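PDB 6FJY: protein CsuE from Acinetobacter baumannii, which serves as the adhesive tip subunit of archaic chaperone-usher Csu pili, probably attaching the bacterium to surfaces during biofilm formation. Local coordinates for residues 26-31 and 103-108; 69-74 and 107-112. One frame throughout, in Å; residues are numbered along the deposited sequence.

Contact 1. Residues 26-31 and 103-108; sequences SSQFNS and NLPFYI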
ATOM      1  N   SER D  26       0.609  16.940  -7.034  1.00 99.30           N
ATOM      2  CA  SER D  26       1.779  17.413  -6.299  1.00 95.87           C
ATOM      3  C   SER D  26       2.466  16.267  -5.543  1.00 89.49           C
ATOM      4  O   SER D  26       2.458  16.194  -4.314  1.00 75.45           O
ATOM      5  CB  SER D  26       1.384  18.552  -5.347  1.00 95.89           C
ATOM      6  OG  SER D  26       2.463  18.948  -4.520  1.00 91.23           O
ATOM      7  N   SER D  27       3.071  15.366  -6.317  1.00 78.99           N
ATOM      8  CA  SER D  27       3.988  14.375  -5.765  1.00 64.75           C
ATOM      9  C   SER D  27       5.405  14.848  -6.068  1.00 57.52           C
ATOM     10  O   SER D  27       5.866  14.773  -7.210  1.00 60.77           O
ATOM     11  CB  SER D  27       3.726  12.982  -6.327  1.00 63.31           C
ATOM     12  OG  SER D  27       2.645  12.359  -5.661  1.00 65.21           O
ATOM     13  N   GLN D  28       6.086  15.328  -5.036  1.00 63.00           N
ATOM     14  CA  GLN D  28       7.377  15.980  -5.183  1.00 59.39           C
ATOM     15  C   GLN D  28       8.469  14.961  -5.462  1.00 66.30           C
ATOM     16  O   GLN D  28       8.591  13.957  -4.755  1.00 51.42           O
ATOM     17  CB  GLN D  28       7.690  16.766  -3.919  1.00 71.56           C
ATOM     18  CG  GLN D  28       9.112  17.217  -3.768  1.00 82.93           C
ATOM     19  CD  GLN D  28       9.261  18.172  -2.596  1.00 90.93           C
ATOM     20  OE1 GLN D  28       8.268  18.617  -2.008  1.00 76.02           O
ATOM     21  NE2 GLN D  28      10.502  18.491  -2.251  1.00104.31           N
ATOM     22  N   PHE D  29       9.255  15.216  -6.506  1.00 75.28           N
ATOM     23  CA  PHE D  29      10.405  14.388  -6.830  1.00 63.76           C
ATOM     24  C   PHE D  29      11.580  15.279  -7.208  1.00 61.37           C
ATOM     25  O   PHE D  29      11.417  16.455  -7.541  1.00 50.74           O
ATOM     26  CB  PHE D  29      10.092  13.399  -7.962  1.00 57.42           C
ATOM     27  CG  PHE D  29      10.028  14.022  -9.330  1.00 59.10           C
ATOM     28  CD1 PHE D  29       8.858  14.595  -9.794  1.00 68.64           C
ATOM     29  CD2 PHE D  29      11.126  13.991 -10.169  1.00 69.01           C
ATOM     30  CE1 PHE D  29       8.795  15.148 -11.057  1.00 65.63           C
ATOM     31  CE2 PHE D  29      11.069  14.545 -11.429  1.00 63.32           C
ATOM     32  CZ  PHE D  29       9.903  15.117 -11.876  1.00 66.38           C
ATOM     33  N   ASN D  30      12.775  14.695  -7.160  1.00 70.50           N
ATOM     34  CA  ASN D  30      14.005  15.421  -7.455  1.00 62.81           C
ATOM     35  C   ASN D  30      14.162  15.630  -8.955  1.00 63.16           C
ATOM     36  O   ASN D  30      14.080  14.683  -9.743  1.00 61.28           O
ATOM     37  CB  ASN D  30      15.200  14.674  -6.882  1.00 75.81           C
ATOM     38  CG  ASN D  30      15.034  14.401  -5.408  1.00 83.21           C
ATOM     39  OD1 ASN D  30      14.191  15.014  -4.744  1.00 61.12           O
ATOM     40  ND2 ASN D  30      15.825  13.476  -4.885  1.00 91.78           N
ATOM     41  N   SER D  31      14.367  16.885  -9.344  1.00 66.76           N
ATOM     42  CA  SER D  31      14.381  17.249 -10.753  1.00 65.39           C
ATOM     43  C   SER D  31      15.667  16.831 -11.447  1.00 57.20           C
ATOM     44  O   SER D  31      15.667  16.593 -12.659  1.00 56.89           O
ATOM     45  CB  SER D  31      14.202  18.755 -10.889  1.00 58.76           C
ATOM     46  OG  SER D  31      15.299  19.421 -10.280  1.00 58.57           O
ATOM     47  N   ASN D 103      17.581  19.720  -2.890  1.00 72.62           N
ATOM     48  CA  ASN D 103      16.996  19.267  -4.139  1.00 78.64           C
ATOM     49  C   ASN D 103      16.027  20.308  -4.670  1.00 72.53           C
ATOM     50  O   ASN D 103      15.121  20.756  -3.962  1.00 45.69           O
ATOM     51  CB  ASN D 103      16.284  17.931  -3.945  1.00 83.76           C
ATOM     52  CG  ASN D 103      17.250  16.782  -3.747  1.00 85.52           C
ATOM     53  OD1 ASN D 103      18.418  16.860  -4.131  1.00 70.98           O
ATOM     54  ND2 ASN D 103      16.767  15.706  -3.135  1.00101.14           N
ATOM     55  N   LEU D 104      16.225  20.706  -5.911  1.00 58.56           N
ATOM     56  CA  LEU D 104      15.216  21.499  -6.577  1.00 69.31           C
ATOM     57  C   LEU D 104      14.097  20.557  -6.986  1.00 68.01           C
ATOM     58  O   LEU D 104      14.353  19.589  -7.711  1.00 59.75           O
ATOM     59  CB  LEU D 104      15.788  22.216  -7.784  1.00 74.84           C
ATOM     60  CG  LEU D 104      14.829  23.240  -8.373  1.00 70.65           C
ATOM     61  CD1 LEU D 104      14.510  24.326  -7.354  1.00 59.22           C
ATOM     62  CD2 LEU D 104      15.430  23.827  -9.613  1.00 64.97           C
ATOM     63  N   PRO D 105      12.874  20.751  -6.496  1.00 72.70           N
ATOM     64  CA  PRO D 105      11.820  19.767  -6.739  1.00 63.36           C
ATOM     65  C   PRO D 105      11.004  20.056  -7.985  1.00 64.86           C
ATOM     66  O   PRO D 105      10.723  21.204  -8.337  1.00 58.38           O
ATOM     67  CB  PRO D 105      10.945  19.896  -5.484  1.00 62.71           C
ATOM     68  CG  PRO D 105      11.079  21.326  -5.112  1.00 64.77           C
ATOM     69  CD  PRO D 105      12.487  21.725  -5.459  1.00 63.86           C
ATOM     70  N   PHE D 106      10.655  18.978  -8.670  1.00 73.77           N
ATOM     71  CA  PHE D 106       9.588  18.941  -9.653  1.00 65.55           C
ATOM     72  C   PHE D 106       8.452  18.097  -9.086  1.00 58.34           C
ATOM     73  O   PHE D 106       8.599  17.423  -8.061  1.00 53.09           O
ATOM     74  CB  PHE D 106      10.073  18.362 -10.990  1.00 60.97           C
ATOM     75  CG  PHE D 106      10.828  19.337 -11.862  1.00 75.42           C
ATOM     76  CD1 PHE D 106      11.266  20.556 -11.373  1.00 84.24           C
ATOM     77  CD2 PHE D 106      11.088  19.026 -13.188  1.00 76.17           C
ATOM     78  CE1 PHE D 106      11.958  21.440 -12.190  1.00 80.66           C
ATOM     79  CE2 PHE D 106      11.775  19.905 -14.007  1.00 84.41           C
ATOM     80  CZ  PHE D 106      12.212  21.114 -13.507  1.00 76.47           C
ATOM     81  N   TYR D 107       7.319  18.111  -9.780  1.00 53.93           N
ATOM     82  CA  TYR D 107       6.111  17.487  -9.271  1.00 67.54           C
ATOM     83  C   TYR D 107       5.477  16.643 -10.363  1.00 72.89           C
ATOM     84  O   TYR D 107       5.427  17.049 -11.528  1.00 60.63           O
ATOM     85  CB  TYR D 107       5.109  18.542  -8.745  1.00 55.44           C
ATOM     86  CG  TYR D 107       5.675  19.400  -7.625  1.00 68.10           C
ATOM     87  CD1 TYR D 107       5.561  19.012  -6.294  1.00 67.23           C
ATOM     88  CD2 TYR D 107       6.347  20.590  -7.903  1.00 74.36           C
ATOM     89  CE1 TYR D 107       6.091  19.796  -5.275  1.00 70.62           C
ATOM     90  CE2 TYR D 107       6.882  21.376  -6.888  1.00 62.54           C
ATOM     91  CZ  TYR D 107       6.749  20.977  -5.581  1.00 63.69           C
ATOM     92  OH  TYR D 107       7.280  21.755  -4.578  1.00 64.00           O
ATOM     93  N   ILE D 108       4.999  15.466  -9.974  1.00 75.65           N
ATOM     94  CA  ILE D 108       4.182  14.624 -10.831  1.00 70.01           C
ATOM     95  C   ILE D 108       2.716  14.838 -10.475  1.00 70.03           C
ATOM     96  O   ILE D 108       2.325  14.777  -9.300  1.00 52.75           O
ATOM     97  CB  ILE D 108       4.567  13.143 -10.698  1.00 71.58           C
ATOM     98  CG1 ILE D 108       6.021  12.927 -11.112  1.00 89.56           C
ATOM     99  CG2 ILE D 108       3.656  12.291 -11.550  1.00 72.64           C
ATOM    100  CD1 ILE D 108       6.432  11.470 -11.143  1.00 93.47           C
TER

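Contact 2. Residues 69-74 and 107-112; sequences NAIILD and YIRLPA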
ATOM      1  N   ASN D  69      -1.136   8.347 -17.437  1.00 80.74           N
ATOM      2  CA  ASN D  69      -0.766   9.637 -17.997  1.00 86.84           C
ATOM      3  C   ASN D  69      -0.550  10.613 -16.853  1.00 83.42           C
ATOM      4  O   ASN D  69      -1.451  10.836 -16.042  1.00 72.55           O
ATOM      5  CB  ASN D  69      -1.833  10.136 -18.970  1.00 95.42           C
ATOM      6  CG  ASN D  69      -1.896   9.291 -20.227  1.00 96.96           C
ATOM      7  OD1 ASN D  69      -2.958   8.800 -20.608  1.00 98.55           O
ATOM      8  ND2 ASN D  69      -0.743   9.101 -20.869  1.00 87.30           N
ATOM      9  N   ALA D  70       0.643  11.175 -16.783  1.00 94.76           N
ATOM     10  CA  ALA D  70       1.018  12.100 -15.734  1.00 82.71           C
ATOM     11  C   ALA D  70       1.237  13.485 -16.322  1.00 78.98           C
ATOM     12  O   ALA D  70       1.129  13.711 -17.531  1.00 77.87           O
ATOM     13  CB  ALA D  70       2.272  11.613 -15.005  1.00 70.05           C
ATOM     14  N   ILE D  71       1.539  14.425 -15.437  1.00 78.16           N
ATOM     15  CA  ILE D  71       1.831  15.800 -15.811  1.00 82.74           C
ATOM     16  C   ILE D  71       3.006  16.230 -14.957  1.00 81.59           C
ATOM     17  O   ILE D  71       2.924  16.185 -13.723  1.00 59.72           O
ATOM     18  CB  ILE D  71       0.637  16.742 -15.581  1.00 77.06           C
ATOM     19  CG1 ILE D  71      -0.565  16.314 -16.420  1.00 85.83           C
ATOM     20  CG2 ILE D  71       1.024  18.174 -15.875  1.00 71.19           C
ATOM     21  CD1 ILE D  71      -1.802  17.115 -16.128  1.00 86.06           C
ATOM     22  N   ILE D  72       4.102  16.625 -15.595  1.00 74.00           N
ATOM     23  CA  ILE D  72       5.288  17.032 -14.856  1.00 80.25           C
ATOM     24  C   ILE D  72       5.289  18.547 -14.727  1.00 69.91           C
ATOM     25  O   ILE D  72       5.061  19.266 -15.705  1.00 59.22           O
ATOM     26  CB  ILE D  72       6.570  16.528 -15.534  1.00 80.50           C
ATOM     27  CG1 ILE D  72       6.409  15.064 -15.935  1.00 79.80           C
ATOM     28  CG2 ILE D  72       7.727  16.649 -14.576  1.00 84.87           C
ATOM     29  CD1 ILE D  72       5.969  14.183 -14.794  1.00 73.13           C
ATOM     30  N   LEU D  73       5.530  19.030 -13.509  1.00 70.23           N
ATOM     31  CA  LEU D  73       5.533  20.453 -13.219  1.00 73.02           C
ATOM     32  C   LEU D  73       6.825  20.831 -12.511  1.00 60.19           C
ATOM     33  O   LEU D  73       7.384  20.043 -11.746  1.00 58.05           O
ATOM     34  CB  LEU D  73       4.326  20.855 -12.352  1.00 85.82           C
ATOM     35  CG  LEU D  73       2.902  20.604 -12.869  1.00 90.01           C
ATOM     36  CD1 LEU D  73       2.357  19.281 -12.368  1.00 80.45           C
ATOM     37  CD2 LEU D  73       1.989  21.750 -12.456  1.00 91.85           C
ATOM     38  N   ASP D  74       7.282  22.061 -12.768  1.00 65.00           N
ATOM     39  CA  ASP D  74       8.536  22.572 -12.232  1.00 65.74           C
ATOM     40  C   ASP D  74       8.337  23.098 -10.815  1.00 66.16           C
ATOM     41  O   ASP D  74       7.272  22.956 -10.213  1.00 60.35           O
ATOM     42  CB  ASP D  74       9.106  23.658 -13.144  1.00 75.05           C
ATOM     43  CG  ASP D  74       8.145  24.822 -13.344  1.00 77.02           C
ATOM     44  OD1 ASP D  74       7.117  24.875 -12.640  1.00 64.14           O
ATOM     45  OD2 ASP D  74       8.413  25.682 -14.215  1.00 70.78           O
ATOM     46  N   TYR D 107       7.319  18.111  -9.780  1.00 53.93           N
ATOM     47  CA  TYR D 107       6.111  17.487  -9.271  1.00 67.54           C
ATOM     48  C   TYR D 107       5.477  16.643 -10.363  1.00 72.89           C
ATOM     49  O   TYR D 107       5.427  17.049 -11.528  1.00 60.63           O
ATOM     50  CB  TYR D 107       5.109  18.542  -8.745  1.00 55.44           C
ATOM     51  CG  TYR D 107       5.675  19.400  -7.625  1.00 68.10           C
ATOM     52  CD1 TYR D 107       5.561  19.012  -6.294  1.00 67.23           C
ATOM     53  CD2 TYR D 107       6.347  20.590  -7.903  1.00 74.36           C
ATOM     54  CE1 TYR D 107       6.091  19.796  -5.275  1.00 70.62           C
ATOM     55  CE2 TYR D 107       6.882  21.376  -6.888  1.00 62.54           C
ATOM     56  CZ  TYR D 107       6.749  20.977  -5.581  1.00 63.69           C
ATOM     57  OH  TYR D 107       7.280  21.755  -4.578  1.00 64.00           O
ATOM     58  N   ILE D 108       4.999  15.466  -9.974  1.00 75.65           N
ATOM     59  CA  ILE D 108       4.182  14.624 -10.831  1.00 70.01           C
ATOM     60  C   ILE D 108       2.716  14.838 -10.475  1.00 70.03           C
ATOM     61  O   ILE D 108       2.325  14.777  -9.300  1.00 52.75           O
ATOM     62  CB  ILE D 108       4.567  13.143 -10.698  1.00 71.58           C
ATOM     63  CG1 ILE D 108       6.021  12.927 -11.112  1.00 89.56           C
ATOM     64  CG2 ILE D 108       3.656  12.291 -11.550  1.00 72.64           C
ATOM     65  CD1 ILE D 108       6.432  11.470 -11.143  1.00 93.47           C
ATOM     66  N   ARG D 109       1.908  15.080 -11.492  1.00 78.93           N
ATOM     67  CA  ARG D 109       0.462  15.202 -11.369  1.00 71.70           C
ATOM     68  C   ARG D 109      -0.176  14.052 -12.139  1.00 65.49           C
ATOM     69  O   ARG D 109      -0.035  13.965 -13.363  1.00 62.65           O
ATOM     70  CB  ARG D 109      -0.020  16.553 -11.909  1.00 72.52           C
ATOM     71  CG  ARG D 109      -1.508  16.812 -11.700  1.00 88.47           C
ATOM     72  CD  ARG D 109      -1.927  18.191 -12.194  1.00 87.54           C
ATOM     73  NE  ARG D 109      -1.357  19.274 -11.391  1.00 81.24           N
ATOM     74  CZ  ARG D 109      -1.411  20.560 -11.731  1.00 93.86           C
ATOM     75  NH1 ARG D 109      -2.012  20.934 -12.856  1.00 94.46           N
ATOM     76  NH2 ARG D 109      -0.869  21.475 -10.941  1.00100.75           N
ATOM     77  N   LEU D 110      -0.868  13.170 -11.423  1.00 74.26           N
ATOM     78  CA  LEU D 110      -1.706  12.165 -12.052  1.00 73.60           C
ATOM     79  C   LEU D 110      -3.135  12.688 -12.134  1.00 85.09           C
ATOM     80  O   LEU D 110      -3.773  12.875 -11.085  1.00 70.86           O
ATOM     81  CB  LEU D 110      -1.659  10.870 -11.269  1.00 64.95           C
ATOM     82  CG  LEU D 110      -0.286  10.207 -11.291  1.00 70.08           C
ATOM     83  CD1 LEU D 110      -0.270   8.938 -10.465  1.00 65.74           C
ATOM     84  CD2 LEU D 110       0.101   9.910 -12.712  1.00 72.41           C
ATOM     85  N   PRO D 111      -3.661  12.964 -13.325  1.00 93.23           N
ATOM     86  CA  PRO D 111      -5.061  13.388 -13.435  1.00 91.50           C
ATOM     87  C   PRO D 111      -6.022  12.348 -12.882  1.00 88.96           C
ATOM     88  O   PRO D 111      -5.847  11.145 -13.085  1.00 80.90           O
ATOM     89  CB  PRO D 111      -5.253  13.572 -14.943  1.00 95.43           C
ATOM     90  CG  PRO D 111      -3.887  13.890 -15.450  1.00 93.34           C
ATOM     91  CD  PRO D 111      -2.933  13.123 -14.594  1.00 88.93           C
ATOM     92  N   ALA D 112      -7.063  12.831 -12.203  1.00 96.73           N
ATOM     93  CA  ALA D 112      -8.108  11.960 -11.687  1.00 86.57           C
ATOM     94  C   ALA D 112      -8.875  11.306 -12.828  1.00 89.34           C
ATOM     95  O   ALA D 112      -8.834  11.752 -13.980  1.00 91.81           O
ATOM     96  CB  ALA D 112      -9.078  12.734 -10.788  1.00 66.47           C
TER

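Contact 1. Residues 26-31 and 103-108
S27 and F29 of strand 24-31 face I108 and F106 of strand 103-110 as two antiparallel hydrogen-bonded pairs, F29 N to F106 O being the straightest bond at 177°. Past P105, which has no N-H to give, the pairing ends on L104 O. Both donors there come from S31: its backbone N and, at 2.7 Å from L104 O, its OG, which approaches from above the carbonyl plane. With chi1 at 63°, S31 OG sits between its own N and carbonyl carbon, on the side where it can reach that oxygen.

The apolar contacts gather on the face that carries F29, F106 and I108. The outer end of the F29 ring presses on F106, CZ lying 3.4 Å from F106 CB, while F29 CD1 touches I108 CG1 at 3.5 Å. S31 CB lies over one face of the F106 ring in a CH-pi contact, 3.5 Å from the centroid. On the other face of the pair, Q28 and Y107 run side by side, amide and ring planes 68° apart; Q28 NE2 reaches P105 CB at 3.6 Å.

The buried face continues into the core of the Ig-like beta sandwich: F29 meets L127 of strand 119-136 and S10 of strand 9-15, and strand 67-73 flanks 103-110, its I72 reaching F29. Near the end of the pairing S31 and L104 touch W131 of strand 119-136.

Contact 2. Residues 69-74 and 107-112
An antiparallel strand pairing in the N-terminal half of CsuE sets I71 and L73 of strand 67-73 against R109 and Y107 of strand 103-110, with 151° between the directions of the short segments. L73 and Y107 exchange two backbone bonds, L73 N to Y107 O and Y107 N to L73 O, both 2.8 Å. At I71 and R109 the exchange is lopsided: R109 N gives I71 O a sound bond of 2.7 Å, whereas the return bond from I71 N to R109 O is weak, bent to 123°. This is one antiparallel pairing within an Ig-like beta sandwich, and side chains alternate between the two faces of the sheet. Toward the interior, I72 CD1 packs on I108 CG1 at 3.9 Å, A70 CB meets L110 CD2 at 3.6 Å, and L173 of strand 167-184 closes over I72 and I108. On the other face L73 meets R109: the arginine leaves the strand extended, then bends at chi3 (-68°), which sets one face of its guanidinium against the methyls of L73, CD2 coming 3.2 Å from R109 NH2. Beyond L73, D74 O lies in the plane of the Y107 ring at its edge, 3.4 Å from Y107 CD2; at the opposite end P111 CG rests against I71 CD1.

How the contacts relate
Strand 103-110 is the shared member: contact 1 pairs it with 24-31 on one side, contact 2 with 67-73 on the other, so the three lie as neighbours in the order 24-31, 103-110, 67-73. The centres of the two contacts are about 10 Å apart, and Y107 and I108 take part in both. Along the chain the strands come as 24-31, 67-73 and 103-110, which means the last in sequence lies between the two earlier ones. The contacts also touch directly, F106 CB lying 3.3 Å from L73 O. Together they join three strands distant in sequence within the N-terminal beta sandwich of the adhesin.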